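Long-range contact in oxidoreductase protein (Agrobacterium radiobacter, PDB 5UI9), which binds NAD and a small dihydroxy acid and probably catalyses an NAD-dependent oxidation or reduction: residues A[19-30]-A[292-303]. Residues are numbered along the deposited sequence; the frame is centred on the assembly and turned at random.
Sequences NQMHAWKDVKGA and QESVLAIQQHWT. With MG (magnesium ion), chain E.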
loop_
_atom_site.group_PDB
_atom_site.type_symbol
_atom_site.label_atom_id
_atom_site.label_comp_id
_atom_site.label_asym_id
_atom_site.label_seq_id
_atom_site.Cartn_x
_atom_site.Cartn_y
_atom_site.Cartn_z
ATOM N N ASN A 19 -5.112 -30.946 9.728
ATOM C CA ASN A 19 -3.719 -30.499 9.560
ATOM C C ASN A 19 -2.963 -30.531 10.879
ATOM O O ASN A 19 -1.805 -30.919 10.914
ATOM C CB ASN A 19 -3.629 -29.081 8.989
ATOM C CG ASN A 19 -4.248 -28.961 7.616
ATOM O OD1 ASN A 19 -3.837 -29.636 6.676
ATOM N ND2 ASN A 19 -5.249 -28.097 7.497
ATOM N N GLN A 20 -3.619 -30.097 11.951
ATOM C CA GLN A 20 -3.002 -30.093 13.276
ATOM C C GLN A 20 -2.709 -31.521 13.752
ATOM O O GLN A 20 -1.645 -31.774 14.316
ATOM C CB GLN A 20 -3.862 -29.312 14.282
ATOM C CG GLN A 20 -3.899 -27.824 13.961
ATOM C CD GLN A 20 -4.765 -26.993 14.883
ATOM O OE1 GLN A 20 -5.420 -26.054 14.429
ATOM N NE2 GLN A 20 -4.757 -27.306 16.177
ATOM N N MET A 21 -3.637 -32.440 13.476
ATOM C CA MET A 21 -3.456 -33.869 13.767
ATOM C C MET A 21 -2.310 -34.513 12.986
ATOM O O MET A 21 -1.523 -35.273 13.563
ATOM C CB MET A 21 -4.756 -34.648 13.503
ATOM C CG MET A 21 -5.886 -34.333 14.476
ATOM S SD MET A 21 -5.569 -34.757 16.204
ATOM C CE MET A 21 -5.460 -36.550 16.091
ATOM N N HIS A 22 -2.213 -34.224 11.686
ATOM C CA HIS A 22 -1.063 -34.683 10.891
ATOM C C HIS A 22 0.228 -34.165 11.508
ATOM O O HIS A 22 1.169 -34.932 11.729
ATOM C CB HIS A 22 -1.125 -34.198 9.437
ATOM C CG HIS A 22 -2.050 -34.984 8.557
ATOM N ND1 HIS A 22 -1.887 -36.330 8.321
ATOM C CD2 HIS A 22 -3.110 -34.599 7.807
ATOM C CE1 HIS A 22 -2.827 -36.748 7.492
ATOM N NE2 HIS A 22 -3.582 -35.717 7.165
ATOM N N ALA A 23 0.258 -32.865 11.797
ATOM C CA ALA A 23 1.455 -32.230 12.360
ATOM C C ALA A 23 1.860 -32.798 13.725
ATOM O O ALA A 23 3.049 -32.969 13.987
ATOM C CB ALA A 23 1.268 -30.724 12.452
ATOM N N TRP A 24 0.886 -33.092 14.582
ATOM C CA TRP A 24 1.193 -33.676 15.901
ATOM C C TRP A 24 1.910 -35.024 15.796
ATOM O O TRP A 24 2.744 -35.345 16.642
ATOM C CB TRP A 24 -0.059 -33.821 16.775
ATOM C CG TRP A 24 -0.534 -32.543 17.384
ATOM C CD1 TRP A 24 -1.767 -31.989 17.245
ATOM C CD2 TRP A 24 0.201 -31.669 18.247
ATOM N NE1 TRP A 24 -1.846 -30.819 17.951
ATOM C CE2 TRP A 24 -0.650 -30.598 18.575
ATOM C CE3 TRP A 24 1.501 -31.677 18.762
ATOM C CZ2 TRP A 24 -0.246 -29.546 19.392
ATOM C CZ3 TRP A 24 1.900 -30.636 19.574
ATOM C CH2 TRP A 24 1.031 -29.585 19.884
ATOM N N LYS A 25 1.586 -35.801 14.767
ATOM C CA LYS A 25 2.286 -37.056 14.491
ATOM C C LYS A 25 3.764 -36.779 14.180
ATOM O O LYS A 25 4.638 -37.396 14.786
ATOM C CB LYS A 25 1.573 -37.825 13.363
ATOM C CG LYS A 25 2.202 -39.157 12.964
ATOM C CD LYS A 25 1.185 -40.299 12.864
ATOM C CE LYS A 25 0.002 -40.018 11.936
ATOM N NZ LYS A 25 0.423 -39.607 10.572
ATOM N N ASP A 26 4.024 -35.823 13.285
ATOM C CA ASP A 26 5.395 -35.380 12.956
ATOM C C ASP A 26 6.147 -34.701 14.108
ATOM O O ASP A 26 7.365 -34.718 14.117
ATOM C CB ASP A 26 5.398 -34.390 11.774
ATOM C CG ASP A 26 5.094 -35.042 10.428
ATOM O OD1 ASP A 26 5.077 -36.287 10.311
ATOM O OD2 ASP A 26 4.872 -34.273 9.463
ATOM N N VAL A 27 5.445 -34.058 15.039
ATOM C CA VAL A 27 6.112 -33.379 16.159
ATOM C C VAL A 27 6.892 -34.400 16.987
ATOM O O VAL A 27 6.360 -35.456 17.332
ATOM C CB VAL A 27 5.111 -32.628 17.084
ATOM C CG1 VAL A 27 5.761 -32.232 18.415
ATOM C CG2 VAL A 27 4.537 -31.395 16.384
ATOM N N LYS A 28 8.136 -34.060 17.305
ATOM C CA LYS A 28 8.955 -34.851 18.217
ATOM C C LYS A 28 8.808 -34.363 19.661
ATOM O O LYS A 28 8.997 -33.179 19.953
ATOM C CB LYS A 28 10.424 -34.846 17.768
ATOM C CG LYS A 28 10.688 -35.876 16.674
ATOM C CD LYS A 28 11.850 -35.506 15.762
ATOM C CE LYS A 28 12.016 -36.533 14.649
ATOM N NZ LYS A 28 12.529 -35.898 13.405
ATOM N N GLY A 29 8.468 -35.300 20.548
ATOM C CA GLY A 29 8.257 -35.024 21.964
ATOM C C GLY A 29 6.797 -34.865 22.359
ATOM O O GLY A 29 6.508 -34.554 23.518
ATOM N N ALA A 30 5.876 -35.079 21.415
ATOM C CA ALA A 30 4.445 -34.991 21.707
ATOM C C ALA A 30 3.587 -35.747 20.695
ATOM O O ALA A 30 3.989 -35.935 19.537
ATOM C CB ALA A 30 4.007 -33.533 21.779
ATOM N N GLN A 292 0.468 -25.424 6.066
ATOM C CA GLN A 292 0.647 -26.743 6.657
ATOM C C GLN A 292 2.030 -26.957 7.277
ATOM O O GLN A 292 2.129 -27.515 8.372
ATOM C CB GLN A 292 0.311 -27.822 5.626
ATOM C CG GLN A 292 -1.189 -27.914 5.373
ATOM C CD GLN A 292 -1.544 -28.752 4.160
ATOM O OE1 GLN A 292 -0.905 -28.650 3.109
ATOM N NE2 GLN A 292 -2.581 -29.565 4.288
ATOM N N GLU A 293 3.085 -26.495 6.600
ATOM C CA GLU A 293 4.430 -26.506 7.183
ATOM C C GLU A 293 4.479 -25.694 8.475
ATOM O O GLU A 293 5.089 -26.131 9.455
ATOM C CB GLU A 293 5.487 -25.953 6.219
ATOM C CG GLU A 293 6.915 -26.087 6.760
ATOM C CD GLU A 293 7.983 -25.504 5.851
ATOM O OE1 GLU A 293 7.672 -24.660 4.990
ATOM O OE2 GLU A 293 9.157 -25.897 5.989
ATOM N N SER A 294 3.856 -24.515 8.470
ATOM C CA SER A 294 3.891 -23.634 9.637
ATOM C C SER A 294 3.149 -24.207 10.855
ATOM O O SER A 294 3.460 -23.856 11.986
ATOM C CB SER A 294 3.354 -22.243 9.285
ATOM O OG SER A 294 1.947 -22.228 9.157
ATOM N N VAL A 295 2.176 -25.085 10.604
ATOM C CA VAL A 295 1.455 -25.799 11.661
ATOM C C VAL A 295 2.430 -26.706 12.412
ATOM O O VAL A 295 2.423 -26.730 13.632
ATOM C CB VAL A 295 0.268 -26.637 11.100
ATOM C CG1 VAL A 295 -0.370 -27.490 12.188
ATOM C CG2 VAL A 295 -0.784 -25.748 10.441
ATOM N N LEU A 296 3.261 -27.443 11.682
ATOM C CA LEU A 296 4.312 -28.254 12.307
ATOM C C LEU A 296 5.303 -27.389 13.104
ATOM O O LEU A 296 5.626 -27.721 14.251
ATOM C CB LEU A 296 5.052 -29.110 11.270
ATOM C CG LEU A 296 6.215 -29.973 11.782
ATOM C CD1 LEU A 296 5.763 -30.896 12.904
ATOM C CD2 LEU A 296 6.853 -30.766 10.653
ATOM N N ALA A 297 5.756 -26.290 12.498
ATOM C CA ALA A 297 6.702 -25.360 13.133
ATOM C C ALA A 297 6.183 -24.833 14.470
ATOM O O ALA A 297 6.887 -24.900 15.482
ATOM C CB ALA A 297 7.031 -24.197 12.194
ATOM N N ILE A 298 4.946 -24.338 14.482
ATOM C CA ILE A 298 4.379 -23.774 15.709
ATOM C C ILE A 298 4.090 -24.858 16.757
ATOM O O ILE A 298 4.244 -24.606 17.946
ATOM C CB ILE A 298 3.139 -22.871 15.448
ATOM C CG1 ILE A 298 2.960 -21.871 16.597
ATOM C CG2 ILE A 298 1.878 -23.686 15.236
ATOM C CD1 ILE A 298 1.768 -20.952 16.452
ATOM N N GLN A 299 3.677 -26.048 16.321
ATOM C CA GLN A 299 3.408 -27.147 17.258
ATOM C C GLN A 299 4.693 -27.772 17.832
ATOM O O GLN A 299 4.715 -28.169 19.000
ATOM C CB GLN A 299 2.468 -28.184 16.625
ATOM C CG GLN A 299 1.051 -27.622 16.469
ATOM C CD GLN A 299 0.034 -28.578 15.865
ATOM O OE1 GLN A 299 -1.111 -28.186 15.658
ATOM N NE2 GLN A 299 0.430 -29.828 15.598
ATOM N N GLN A 300 5.766 -27.820 17.041
ATOM C CA GLN A 300 7.092 -28.164 17.576
ATOM C C GLN A 300 7.593 -27.088 18.535
ATOM O O GLN A 300 8.191 -27.407 19.571
ATOM C CB GLN A 300 8.132 -28.371 16.461
ATOM C CG GLN A 300 9.438 -29.014 16.938
ATOM C CD GLN A 300 9.232 -30.429 17.429
ATOM O OE1 GLN A 300 8.914 -31.314 16.644
ATOM N NE2 GLN A 300 9.394 -30.650 18.733
ATOM N N HIS A 301 7.369 -25.825 18.176
ATOM C CA HIS A 301 7.733 -24.693 19.028
ATOM C C HIS A 301 7.033 -24.800 20.385
ATOM O O HIS A 301 7.691 -24.730 21.425
ATOM C CB HIS A 301 7.411 -23.369 18.325
ATOM C CG HIS A 301 7.582 -22.155 19.184
ATOM N ND1 HIS A 301 8.810 -21.582 19.433
ATOM C CD2 HIS A 301 6.671 -21.381 19.823
ATOM C CE1 HIS A 301 8.652 -20.518 20.200
ATOM N NE2 HIS A 301 7.363 -20.374 20.451
ATOM N N TRP A 302 5.715 -24.999 20.366
ATOM C CA TRP A 302 4.938 -25.233 21.594
ATOM C C TRP A 302 5.555 -26.335 22.459
ATOM O O TRP A 302 5.769 -26.145 23.654
ATOM C CB TRP A 302 3.487 -25.603 21.265
ATOM C CG TRP A 302 2.727 -26.210 22.434
ATOM C CD1 TRP A 302 2.546 -27.545 22.699
ATOM C CD2 TRP A 302 2.070 -25.501 23.490
ATOM N NE1 TRP A 302 1.824 -27.707 23.860
ATOM C CE2 TRP A 302 1.516 -26.469 24.365
ATOM C CE3 TRP A 302 1.896 -24.144 23.785
ATOM C CZ2 TRP A 302 0.780 -26.115 25.510
ATOM C CZ3 TRP A 302 1.177 -23.792 24.926
ATOM C CH2 TRP A 302 0.626 -24.776 25.775
ATOM N N THR A 303 5.811 -27.481 21.828
ATOM C CA THR A 303 6.349 -28.666 22.487
ATOM C C THR A 303 7.725 -28.425 23.115
ATOM O O THR A 303 7.962 -28.836 24.258
ATOM C CB THR A 303 6.416 -29.846 21.493
ATOM O OG1 THR A 303 5.103 -30.086 20.962
ATOM C CG2 THR A 303 6.948 -31.122 22.163
HETATM MG MG MG E . 4.418 -36.756 17.503
HETATM O O HOH W 1 5.774 -38.585 18.007
#
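The carbonyl oxygen of Gln20 takes two N-H groups: the helical amide of Trp24 and, from the facing helix 289-308, Gln299 NE2 at 3.1 Å. The second bond is nearly straight and lies on a lone pair in the carbonyl plane. With CG anti to its carbonyl carbon (chi1 -70°) and an extended chain beyond, Gln299 runs across the Trp24 indole and lays its amide nearly parallel to one face, the planes 15° apart. Its CB makes a CH-pi contact with the six-membered ring, 3.9 Å from the centroid. At the indole edge, Thr303 OG1 sits in the ring plane while it donates to Gln299 O, and Asp72 accepts from Trp24 NE1. Ala23 CB lies in the crossing, 3.6 Å from Val295 CG1, and Leu296 CD1 packs against Val27 CG2. Beyond the helix end, Gln300, bent at chi2 (65°), grips the backbone of Lys28 twice: OE1 accepts from Lys28 N at 2.9 Å and NE2 donates to Lys28 O at 2.8 Å, while Asp304 OD1 takes a second bond from NE2. At the other end Gln292 NE2 reaches Asn19 OD1 at 2.7 Å. The contact thus packs the first helix of the Rossmann domain, beside the NAD site, against helix 289-308; the paired bonds from Gln300 to Lys28 probably limit the movement of the turn whose Val27 and Ala30 carbonyls, with that of Trp24, bind magnesium.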